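Side-chain contacts in protein Pcdhgb2 (Mus musculus, PDB 5SZR), which is a potential calcium-dependent cell-adhesion protein that may help establish and maintain specific neuronal connections in the brain, represented here by extracellular cadherin domains 3 to 6: residues D207-A212 and G245-I250; A297-H300 and T304-A307; M340-R343 and G348-V351. All blocks are in the same frame, centred on the assembly; numbering follows the deposited sequence.

Interaction 1: residues D207-A212 and G245-I250; sequences DVNDNA and GSNGLI. With CA (calcium ion), chain N; CA (calcium ion), chain O; CA (calcium ion), chain M.
The side-chain amide of N247 lies flat against that of N209, the two planes only 12° apart, so the contact across 207-212 and 245-250 is a stack of amides with a carboxylate at one end. The stack is offset: CG of N247 sits 3.5 Å from CB of N209, while the N209 amide reaches on toward the chain O calcium. With its CG anti to the backbone N (chi1 -172°), N209 carries OD1 to 2.4 Å from it, and the same metal also takes the backbone O of N247, at 2.3 Å, and the O of N211. At the other end ND2 of N247 gives a nearly straight hydrogen bond to OD2 of D207, 2.9 Å long with 170° at the hydrogen. The acceptor lies almost in the N247 amide plane, but the amide arrives on the anti side of the carboxylate and well out of its plane, the two groups being markedly turned against each other. This is the DxNDN linker of the cadherin family, the calcium-binding stretch that joins successive extracellular domains, here meeting a loop of the cadherin domain that follows. OD1 of D207 binds a second calcium (chain N) at 2.3 Å together with O of V208, so one carboxylate serves metal and amide through separate oxygens. D210 spans two metals: OD1 binds the chain N calcium and OD2 the chain M calcium. A water accepts from ND2 of N247 and donates to O of D207, a second tie beside the direct bond. Replacing N247 by alanine would probably leave D207 OD2 without this donor, the bridging water without one of its partners and the N209 amide without its stacking partner. E121 and E176 from the preceding domain share the chain N calcium.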
ATOM      1  N   ASP A 207      -0.708  -8.717  -8.076  1.00 53.87           N
ATOM      2  CA  ASP A 207       0.013  -8.684  -6.809  1.00 54.95           C
ATOM      3  C   ASP A 207       0.748  -9.990  -6.535  1.00 53.65           C
ATOM      4  O   ASP A 207       0.283 -11.076  -6.892  1.00 51.20           O
ATOM      5  CB  ASP A 207      -0.944  -8.386  -5.652  1.00 54.54           C
ATOM      6  CG  ASP A 207      -0.225  -8.266  -4.312  1.00 57.76           C
ATOM      7  OD1 ASP A 207       0.627  -7.362  -4.173  1.00 56.32           O
ATOM      8  OD2 ASP A 207      -0.521  -9.065  -3.396  1.00 54.67           O
ATOM      9  N   VAL A 208       1.906  -9.862  -5.896  1.00 54.01           N
ATOM     10  CA  VAL A 208       2.686 -10.964  -5.352  1.00 53.07           C
ATOM     11  C   VAL A 208       2.916 -10.665  -3.874  1.00 55.47           C
ATOM     12  O   VAL A 208       2.962  -9.500  -3.465  1.00 53.05           O
ATOM     13  CB  VAL A 208       4.019 -11.137  -6.121  1.00 53.13           C
ATOM     14  CG1 VAL A 208       4.951 -12.116  -5.429  1.00 54.85           C
ATOM     15  CG2 VAL A 208       3.746 -11.596  -7.546  1.00 52.13           C
ATOM     16  N   ASN A 209       3.018 -11.717  -3.061  1.00 53.64           N
ATOM     17  CA  ASN A 209       3.261 -11.541  -1.630  1.00 52.72           C
ATOM     18  C   ASN A 209       4.744 -11.253  -1.421  1.00 51.61           C
ATOM     19  O   ASN A 209       5.542 -12.126  -1.071  1.00 54.19           O
ATOM     20  CB  ASN A 209       2.816 -12.766  -0.840  1.00 53.64           C
ATOM     21  CG  ASN A 209       2.876 -12.538   0.662  1.00 53.88           C
ATOM     22  OD1 ASN A 209       2.791 -11.403   1.129  1.00 52.13           O
ATOM     23  ND2 ASN A 209       3.023 -13.617   1.425  1.00 54.99           N
ATOM     24  N   ASP A 210       5.120  -9.989  -1.630  1.00 48.29           N
ATOM     25  CA  ASP A 210       6.505  -9.569  -1.446  1.00 49.04           C
ATOM     26  C   ASP A 210       6.658  -8.526  -0.342  1.00 50.36           C
ATOM     27  O   ASP A 210       7.691  -7.857  -0.271  1.00 52.72           O
ATOM     28  CB  ASP A 210       7.086  -9.047  -2.763  1.00 50.30           C
ATOM     29  CG  ASP A 210       6.228  -7.962  -3.402  1.00 50.06           C
ATOM     30  OD1 ASP A 210       5.033  -7.848  -3.047  1.00 48.78           O
ATOM     31  OD2 ASP A 210       6.752  -7.225  -4.267  1.00 50.48           O
ATOM     32  N   ASN A 211       5.661  -8.383   0.533  1.00 49.96           N
ATOM     33  CA  ASN A 211       5.724  -7.429   1.636  1.00 50.32           C
ATOM     34  C   ASN A 211       5.373  -8.134   2.935  1.00 49.94           C
ATOM     35  O   ASN A 211       4.285  -8.705   3.063  1.00 50.56           O
ATOM     36  CB  ASN A 211       4.782  -6.246   1.404  1.00 51.15           C
ATOM     37  CG  ASN A 211       5.277  -5.314   0.318  1.00 52.92           C
ATOM     38  OD1 ASN A 211       6.107  -4.439   0.567  1.00 53.35           O
ATOM     39  ND2 ASN A 211       4.768  -5.495  -0.897  1.00 53.81           N
ATOM     40  N   ALA A 212       6.287  -8.091   3.891  1.00 47.80           N
ATOM     41  CA  ALA A 212       6.022  -8.650   5.207  1.00 47.02           C
ATOM     42  C   ALA A 212       5.210  -7.660   6.041  1.00 47.01           C
ATOM     43  O   ALA A 212       5.386  -6.446   5.909  1.00 49.27           O
ATOM     44  CB  ALA A 212       7.330  -8.985   5.922  1.00 43.25           C
ATOM     45  N   GLY A 245      -5.464  -8.758  -0.853  1.00 59.31           N
ATOM     46  CA  GLY A 245      -6.222  -9.954  -0.517  1.00 59.80           C
ATOM     47  C   GLY A 245      -5.531 -10.804   0.528  1.00 58.47           C
ATOM     48  O   GLY A 245      -5.122 -10.319   1.589  1.00 54.65           O
ATOM     49  N   SER A 246      -5.390 -12.097   0.218  1.00 61.30           N
ATOM     50  CA  SER A 246      -4.772 -13.032   1.151  1.00 63.66           C
ATOM     51  C   SER A 246      -3.337 -12.645   1.482  1.00 63.14           C
ATOM     52  O   SER A 246      -2.854 -12.944   2.579  1.00 64.09           O
ATOM     53  CB  SER A 246      -4.818 -14.451   0.580  1.00 68.60           C
ATOM     54  OG  SER A 246      -6.044 -15.089   0.898  1.00 76.28           O
ATOM     55  N   ASN A 247      -2.639 -11.982   0.558  1.00 63.28           N
ATOM     56  CA  ASN A 247      -1.267 -11.569   0.822  1.00 60.54           C
ATOM     57  C   ASN A 247      -1.179 -10.428   1.830  1.00 58.81           C
ATOM     58  O   ASN A 247      -0.086 -10.154   2.339  1.00 55.24           O
ATOM     59  CB  ASN A 247      -0.584 -11.159  -0.481  1.00 61.31           C
ATOM     60  CG  ASN A 247      -0.548 -12.281  -1.499  1.00 63.41           C
ATOM     61  OD1 ASN A 247      -0.641 -13.456  -1.154  1.00 65.35           O
ATOM     62  ND2 ASN A 247      -0.397 -11.920  -2.765  1.00 63.66           N
ATOM     63  N   GLY A 248      -2.292  -9.761   2.131  1.00 61.20           N
ATOM     64  CA  GLY A 248      -2.284  -8.673   3.090  1.00 58.58           C
ATOM     65  C   GLY A 248      -3.200  -8.895   4.276  1.00 58.30           C
ATOM     66  O   GLY A 248      -3.454  -7.968   5.051  1.00 60.22           O
ATOM     67  N   LEU A 249      -3.698 -10.120   4.432  1.00 58.47           N
ATOM     68  CA  LEU A 249      -4.552 -10.477   5.560  1.00 57.29           C
ATOM     69  C   LEU A 249      -3.675 -10.909   6.729  1.00 53.26           C
ATOM     70  O   LEU A 249      -2.889 -11.853   6.602  1.00 52.02           O
ATOM     71  CB  LEU A 249      -5.521 -11.592   5.163  1.00 59.85           C
ATOM     72  CG  LEU A 249      -6.583 -11.987   6.191  1.00 59.98           C
ATOM     73  CD1 LEU A 249      -7.509 -10.820   6.477  1.00 58.56           C
ATOM     74  CD2 LEU A 249      -7.374 -13.194   5.705  1.00 62.61           C
ATOM     75  N   ILE A 250      -3.820 -10.229   7.870  1.00 53.10           N
ATOM     76  CA  ILE A 250      -2.926 -10.397   9.016  1.00 50.25           C
ATOM     77  C   ILE A 250      -3.573 -11.285  10.069  1.00 49.12           C
ATOM     78  O   ILE A 250      -4.770 -11.163  10.361  1.00 47.84           O
ATOM     79  CB  ILE A 250      -2.545  -9.036   9.629  1.00 50.65           C
ATOM     80  CG1 ILE A 250      -2.010  -8.091   8.554  1.00 50.63           C
ATOM     81  CG2 ILE A 250      -1.508  -9.221  10.724  1.00 48.76           C
ATOM     82  CD1 ILE A 250      -0.759  -8.589   7.901  1.00 51.15           C
TER
HETATM   83 CA    CA N 711       2.836  -7.114  -3.467  1.00 56.34          CA
HETATM   84 CA    CA O 712       2.170  -9.559   2.543  1.00 47.03          CA
HETATM   85 CA    CA M 710       5.943  -5.130  -4.857  1.00 54.11          CA
HETATM   86  O   HOH W   1      -0.604 -13.733  -5.213  1.00 61.02           O
HETATM   87  O   HOH W   2       7.025  -4.226  -2.780  1.00 47.48           O
HETATM   88  O   HOH W   3       8.029  -4.979  -6.019  1.00 51.19           O

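Interaction 2: residues A297-H300 and T304-A307; sequences ARDH and TLSA. With CA (calcium ion), chain O; NAG (2-acetamido-2-deoxy-beta-D-glucopyranose), chain E.
D299 holds its CG between the backbone N and the carbonyl carbon (chi1 67°), which swings the carboxylate over to the residue just before the returning strand, where it lies side by side with L305. Its two oxygens do different work. OD1 accepts from the backbone N of L305 at 2.9 Å, the N-H coming from above the carboxylate plane, and it also takes the N of G301 in the intervening turn. OD2 binds the calcium (chain O) at 2.6 Å and lies 3.3 Å from CB of L305. The backbone N of D299 in turn gives a straight bond, 169° at the hydrogen, to O of L305, so main chain and side chain grip the same residue. R298 goes the other way: CG anti to the backbone N (chi1 -170°) and an extended chain send the guanidinium across T304, whose OG1 sits over one of its faces, 3.0 Å from NH1. The angle is too poor for a hydrogen bond, and the hydroxyl simply rests on the flat group. S306, on the same side of the sheet as R298, packs CB obliquely against NH2, while its OG accepts a weak bond, 3.3 Å long, from N2 of an N-acetylglucosamine belonging to a glycan carried by the protein itself. Further along, A297 and A307 form an antiparallel hydrogen-bonded pair, and the CA of S306 makes a CH...O contact of 3.0 Å with O of A297. The whole is a beta hairpin between strands 290-299 and 306-316 of a cadherin domain, whose turn end supplies an aspartate to the interdomain calcium site.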
ATOM      1  N   ALA A 297       3.013 -11.051  13.795  1.00 48.69           N
ATOM      2  CA  ALA A 297       2.040 -10.762  12.750  1.00 49.53           C
ATOM      3  C   ALA A 297       2.417 -11.543  11.502  1.00 48.71           C
ATOM      4  O   ALA A 297       3.568 -11.491  11.059  1.00 45.10           O
ATOM      5  CB  ALA A 297       1.985  -9.267  12.432  1.00 49.82           C
ATOM      6  N   ARG A 298       1.447 -12.249  10.933  1.00 51.28           N
ATOM      7  CA  ARG A 298       1.678 -13.172   9.832  1.00 52.59           C
ATOM      8  C   ARG A 298       0.648 -12.911   8.742  1.00 50.56           C
ATOM      9  O   ARG A 298      -0.540 -12.757   9.042  1.00 47.76           O
ATOM     10  CB  ARG A 298       1.579 -14.613  10.338  1.00 57.19           C
ATOM     11  CG  ARG A 298       2.017 -15.675   9.365  1.00 64.15           C
ATOM     12  CD  ARG A 298       1.849 -17.044   9.990  1.00 71.22           C
ATOM     13  NE  ARG A 298       2.652 -18.045   9.300  1.00 77.37           N
ATOM     14  CZ  ARG A 298       3.950 -18.230   9.513  1.00 80.52           C
ATOM     15  NH1 ARG A 298       4.608 -19.162   8.836  1.00 84.80           N
ATOM     16  NH2 ARG A 298       4.591 -17.479  10.400  1.00 78.47           N
ATOM     17  N   ASP A 299       1.093 -12.851   7.486  1.00 51.23           N
ATOM     18  CA  ASP A 299       0.123 -12.729   6.407  1.00 52.58           C
ATOM     19  C   ASP A 299      -0.284 -14.119   5.916  1.00 57.83           C
ATOM     20  O   ASP A 299       0.278 -15.138   6.323  1.00 61.52           O
ATOM     21  CB  ASP A 299       0.653 -11.848   5.262  1.00 50.96           C
ATOM     22  CG  ASP A 299       1.833 -12.461   4.498  1.00 48.72           C
ATOM     23  OD1 ASP A 299       1.929 -13.697   4.354  1.00 48.02           O
ATOM     24  OD2 ASP A 299       2.669 -11.678   4.011  1.00 43.28           O
ATOM     25  N   HIS A 300      -1.282 -14.150   5.034  1.00 58.87           N
ATOM     26  CA  HIS A 300      -1.819 -15.397   4.504  1.00 59.79           C
ATOM     27  C   HIS A 300      -1.462 -15.589   3.031  1.00 57.39           C
ATOM     28  O   HIS A 300      -2.296 -16.009   2.224  1.00 55.44           O
ATOM     29  CB  HIS A 300      -3.330 -15.459   4.708  1.00 63.88           C
ATOM     30  CG  HIS A 300      -3.742 -15.616   6.138  1.00 68.01           C
ATOM     31  ND1 HIS A 300      -3.589 -16.799   6.830  1.00 70.91           N
ATOM     32  CD2 HIS A 300      -4.292 -14.737   7.010  1.00 68.04           C
ATOM     33  CE1 HIS A 300      -4.031 -16.644   8.064  1.00 70.35           C
ATOM     34  NE2 HIS A 300      -4.465 -15.403   8.199  1.00 68.69           N
ATOM     35  N   THR A 304       4.163 -17.475   3.349  1.00 66.64           N
ATOM     36  CA  THR A 304       3.767 -16.443   4.294  1.00 61.40           C
ATOM     37  C   THR A 304       4.954 -15.572   4.681  1.00 56.49           C
ATOM     38  O   THR A 304       6.109 -16.006   4.665  1.00 54.45           O
ATOM     39  CB  THR A 304       3.169 -17.055   5.560  1.00 60.78           C
ATOM     40  OG1 THR A 304       4.152 -17.881   6.195  1.00 61.73           O
ATOM     41  CG2 THR A 304       1.941 -17.889   5.233  1.00 62.99           C
ATOM     42  N   LEU A 305       4.649 -14.333   5.045  1.00 54.79           N
ATOM     43  CA  LEU A 305       5.619 -13.405   5.598  1.00 55.03           C
ATOM     44  C   LEU A 305       5.152 -12.966   6.979  1.00 57.34           C
ATOM     45  O   LEU A 305       3.955 -12.991   7.286  1.00 57.46           O
ATOM     46  CB  LEU A 305       5.810 -12.200   4.674  1.00 53.53           C
ATOM     47  CG  LEU A 305       6.453 -12.581   3.339  1.00 51.64           C
ATOM     48  CD1 LEU A 305       6.392 -11.425   2.361  1.00 54.07           C
ATOM     49  CD2 LEU A 305       7.890 -13.020   3.564  1.00 49.71           C
ATOM     50  N   SER A 306       6.108 -12.573   7.819  1.00 57.51           N
ATOM     51  CA  SER A 306       5.798 -12.342   9.220  1.00 54.10           C
ATOM     52  C   SER A 306       6.745 -11.313   9.814  1.00 52.48           C
ATOM     53  O   SER A 306       7.827 -11.049   9.283  1.00 54.78           O
ATOM     54  CB  SER A 306       5.880 -13.637  10.024  1.00 56.16           C
ATOM     55  OG  SER A 306       7.228 -14.056  10.141  1.00 58.28           O
ATOM     56  N   ALA A 307       6.315 -10.731  10.932  1.00 50.68           N
ATOM     57  CA  ALA A 307       7.171  -9.895  11.760  1.00 50.11           C
ATOM     58  C   ALA A 307       6.932 -10.231  13.225  1.00 54.80           C
ATOM     59  O   ALA A 307       5.879 -10.752  13.609  1.00 51.77           O
ATOM     60  CB  ALA A 307       6.927  -8.401  11.520  1.00 44.50           C
TER
HETATM   61 CA    CA O 712       2.170  -9.559   2.543  1.00 47.03          CA
HETATM   62  C1  NAG E   1       9.662 -14.372  14.338  1.00 72.65           C
HETATM   63  C2  NAG E   1      10.263 -14.835  13.021  1.00 78.34           C
HETATM   64  C3  NAG E   1       9.697 -16.208  12.661  1.00 85.26           C
HETATM   65  C4  NAG E   1       9.878 -17.181  13.823  1.00 88.81           C
HETATM   66  C5  NAG E   1       9.369 -16.565  15.131  1.00 89.72           C
HETATM   67  C6  NAG E   1       9.670 -17.392  16.360  1.00 97.57           C
HETATM   68  C7  NAG E   1      10.896 -12.937  11.604  1.00 76.15           C
HETATM   69  C8  NAG E   1      10.481 -12.027  10.489  1.00 78.29           C
HETATM   70  N2  NAG E   1      10.012 -13.876  11.957  1.00 75.82           N
HETATM   71  O3  NAG E   1      10.327 -16.706  11.486  1.00 87.67           O
HETATM   72  O4  NAG E   1       9.156 -18.381  13.566  1.00 91.12           O
HETATM   73  O5  NAG E   1       9.983 -15.289  15.345  1.00 82.21           O
HETATM   74  O6  NAG E   1      10.077 -18.709  16.022  1.00104.40           O
HETATM   75  O7  NAG E   1      11.985 -12.830  12.157  1.00 75.10           O

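Interaction 3: residues M340-R343 and G348-V351; sequences MVPR and GYLV
P342 pushes its ring against the outer end of Y349, the two side chains coming from opposite directions. CD is the bump: it lies 3.6 Å from CZ and 3.5 Å from OH of Y349, while CG settles 3.9 Å from CE1. The proline meets the aromatic ring obliquely. Y349 reaches it because its CG stands anti to the backbone N (chi1 -179°), which throws the ring out from just ahead of strand 350-357 toward strand 335-342. Beside the proline, the forked end of V341 fits two neighbours at once. CG1 crosses toward CE2 of Y349 at 4.2 Å, and CG2 turns to CG1 of V351 at 4.1 Å, the two valines meeting at about a right angle. The fork thus straddles the step from the tyrosine to the valine. V341 also touches F427 and V351 touches L425, both of strand 418-428, and Y349 touches T391 of strand 388-391, so the contact joins the two sheets of the last cadherin domain of this construct near one end of the sandwich. Every touch across these segments is apolar apart from the tyrosine oxygen against CD, which is consistent with cohesion that rests on fit and burial of apolar surface, with no direct polar bond setting the register.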
ATOM      1  N   MET A 340       6.469   0.032  83.354  1.00 81.03           N
ATOM      2  CA  MET A 340       7.708   0.289  84.076  1.00 86.37           C
ATOM      3  C   MET A 340       8.349   1.620  83.690  1.00 81.99           C
ATOM      4  O   MET A 340       9.563   1.787  83.846  1.00 83.55           O
ATOM      5  CB  MET A 340       8.696  -0.858  83.861  1.00 94.16           C
ATOM      6  CG  MET A 340       8.297  -2.175  84.520  1.00101.90           C
ATOM      7  SD  MET A 340       8.706  -2.288  86.279  1.00111.90           S
ATOM      8  CE  MET A 340       7.240  -1.604  87.054  1.00113.59           C
ATOM      9  N   VAL A 341       7.561   2.578  83.211  1.00 75.21           N
ATOM     10  CA  VAL A 341       8.093   3.868  82.778  1.00 71.14           C
ATOM     11  C   VAL A 341       8.503   4.682  83.999  1.00 73.38           C
ATOM     12  O   VAL A 341       7.658   4.995  84.850  1.00 77.08           O
ATOM     13  CB  VAL A 341       7.078   4.635  81.915  1.00 65.96           C
ATOM     14  CG1 VAL A 341       7.746   5.838  81.263  1.00 63.17           C
ATOM     15  CG2 VAL A 341       6.485   3.716  80.855  1.00 61.16           C
ATOM     16  N   PRO A 342       9.777   5.044  84.129  1.00 71.09           N
ATOM     17  CA  PRO A 342      10.209   5.793  85.316  1.00 69.04           C
ATOM     18  C   PRO A 342       9.723   7.234  85.264  1.00 67.39           C
ATOM     19  O   PRO A 342       9.671   7.855  84.199  1.00 64.98           O
ATOM     20  CB  PRO A 342      11.737   5.712  85.244  1.00 70.67           C
ATOM     21  CG  PRO A 342      12.018   5.619  83.752  1.00 69.09           C
ATOM     22  CD  PRO A 342      10.877   4.824  83.171  1.00 67.80           C
ATOM     23  N   ARG A 343       9.367   7.766  86.433  1.00 68.99           N
ATOM     24  CA  ARG A 343       8.846   9.127  86.487  1.00 70.29           C
ATOM     25  C   ARG A 343       9.937  10.157  86.238  1.00 70.00           C
ATOM     26  O   ARG A 343       9.665  11.224  85.675  1.00 68.96           O
ATOM     27  CB  ARG A 343       8.169   9.381  87.834  1.00 74.48           C
ATOM     28  CG  ARG A 343       6.814   8.713  87.972  1.00 77.42           C
ATOM     29  CD  ARG A 343       6.131   9.090  89.278  1.00 83.99           C
ATOM     30  NE  ARG A 343       4.712   9.362  89.077  1.00 85.62           N
ATOM     31  CZ  ARG A 343       4.194  10.583  88.983  1.00 87.43           C
ATOM     32  NH1 ARG A 343       4.979  11.648  89.085  1.00 89.09           N
ATOM     33  NH2 ARG A 343       2.890  10.739  88.794  1.00 87.53           N
ATOM     34  N   GLY A 348      12.442  12.668  75.591  1.00 61.83           N
ATOM     35  CA  GLY A 348      13.083  11.827  74.606  1.00 60.11           C
ATOM     36  C   GLY A 348      13.183  10.370  74.999  1.00 59.09           C
ATOM     37  O   GLY A 348      13.552   9.542  74.153  1.00 58.86           O
ATOM     38  N   TYR A 349      12.872  10.039  76.254  1.00 57.57           N
ATOM     39  CA  TYR A 349      12.860   8.654  76.709  1.00 58.20           C
ATOM     40  C   TYR A 349      11.968   7.810  75.812  1.00 55.98           C
ATOM     41  O   TYR A 349      10.788   8.120  75.623  1.00 54.94           O
ATOM     42  CB  TYR A 349      12.369   8.589  78.162  1.00 59.84           C
ATOM     43  CG  TYR A 349      12.331   7.193  78.748  1.00 59.47           C
ATOM     44  CD1 TYR A 349      13.383   6.714  79.516  1.00 59.08           C
ATOM     45  CD2 TYR A 349      11.244   6.353  78.529  1.00 57.28           C
ATOM     46  CE1 TYR A 349      13.357   5.438  80.045  1.00 59.70           C
ATOM     47  CE2 TYR A 349      11.210   5.078  79.054  1.00 58.17           C
ATOM     48  CZ  TYR A 349      12.266   4.627  79.811  1.00 59.48           C
ATOM     49  OH  TYR A 349      12.230   3.355  80.333  1.00 60.82           O
ATOM     50  N   LEU A 350      12.533   6.736  75.264  1.00 56.47           N
ATOM     51  CA  LEU A 350      11.807   5.872  74.335  1.00 55.95           C
ATOM     52  C   LEU A 350      10.959   4.879  75.122  1.00 57.63           C
ATOM     53  O   LEU A 350      11.482   3.917  75.695  1.00 58.72           O
ATOM     54  CB  LEU A 350      12.780   5.148  73.408  1.00 55.56           C
ATOM     55  CG  LEU A 350      12.115   4.168  72.438  1.00 53.90           C
ATOM     56  CD1 LEU A 350      11.281   4.917  71.407  1.00 51.62           C
ATOM     57  CD2 LEU A 350      13.145   3.273  71.765  1.00 55.92           C
ATOM     58  N   VAL A 351       9.645   5.110  75.155  1.00 58.04           N
ATOM     59  CA  VAL A 351       8.745   4.194  75.853  1.00 59.30           C
ATOM     60  C   VAL A 351       8.615   2.890  75.080  1.00 58.49           C
ATOM     61  O   VAL A 351       8.804   1.798  75.627  1.00 57.59           O
ATOM     62  CB  VAL A 351       7.372   4.854  76.070  1.00 59.61           C
ATOM     63  CG1 VAL A 351       6.419   3.884  76.749  1.00 61.85           C
ATOM     64  CG2 VAL A 351       7.521   6.125  76.879  1.00 61.64           C
TER

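Interactions 1 and 2 are neighbours, their centres 8 Å apart, and share the chain O calcium; N209 ND2 also lies 3.1 Å from D299 OD1, a probable hydrogen bond linking them. Interaction 1 is a surface contact between two loops, made by metal bonds, stacked amides and an amide-carboxylate hydrogen bond. Interaction 2 is partly buried and ties adjacent strands of one hairpin by backbone hydrogen bonds and a buried carboxylate, with R298, T304 and S306 more open. Interaction 3, in another cadherin domain about 75 Å from interaction 2 between centres, is also partly buried, but faces one sheet to another through apolar side chains, away from any calcium site.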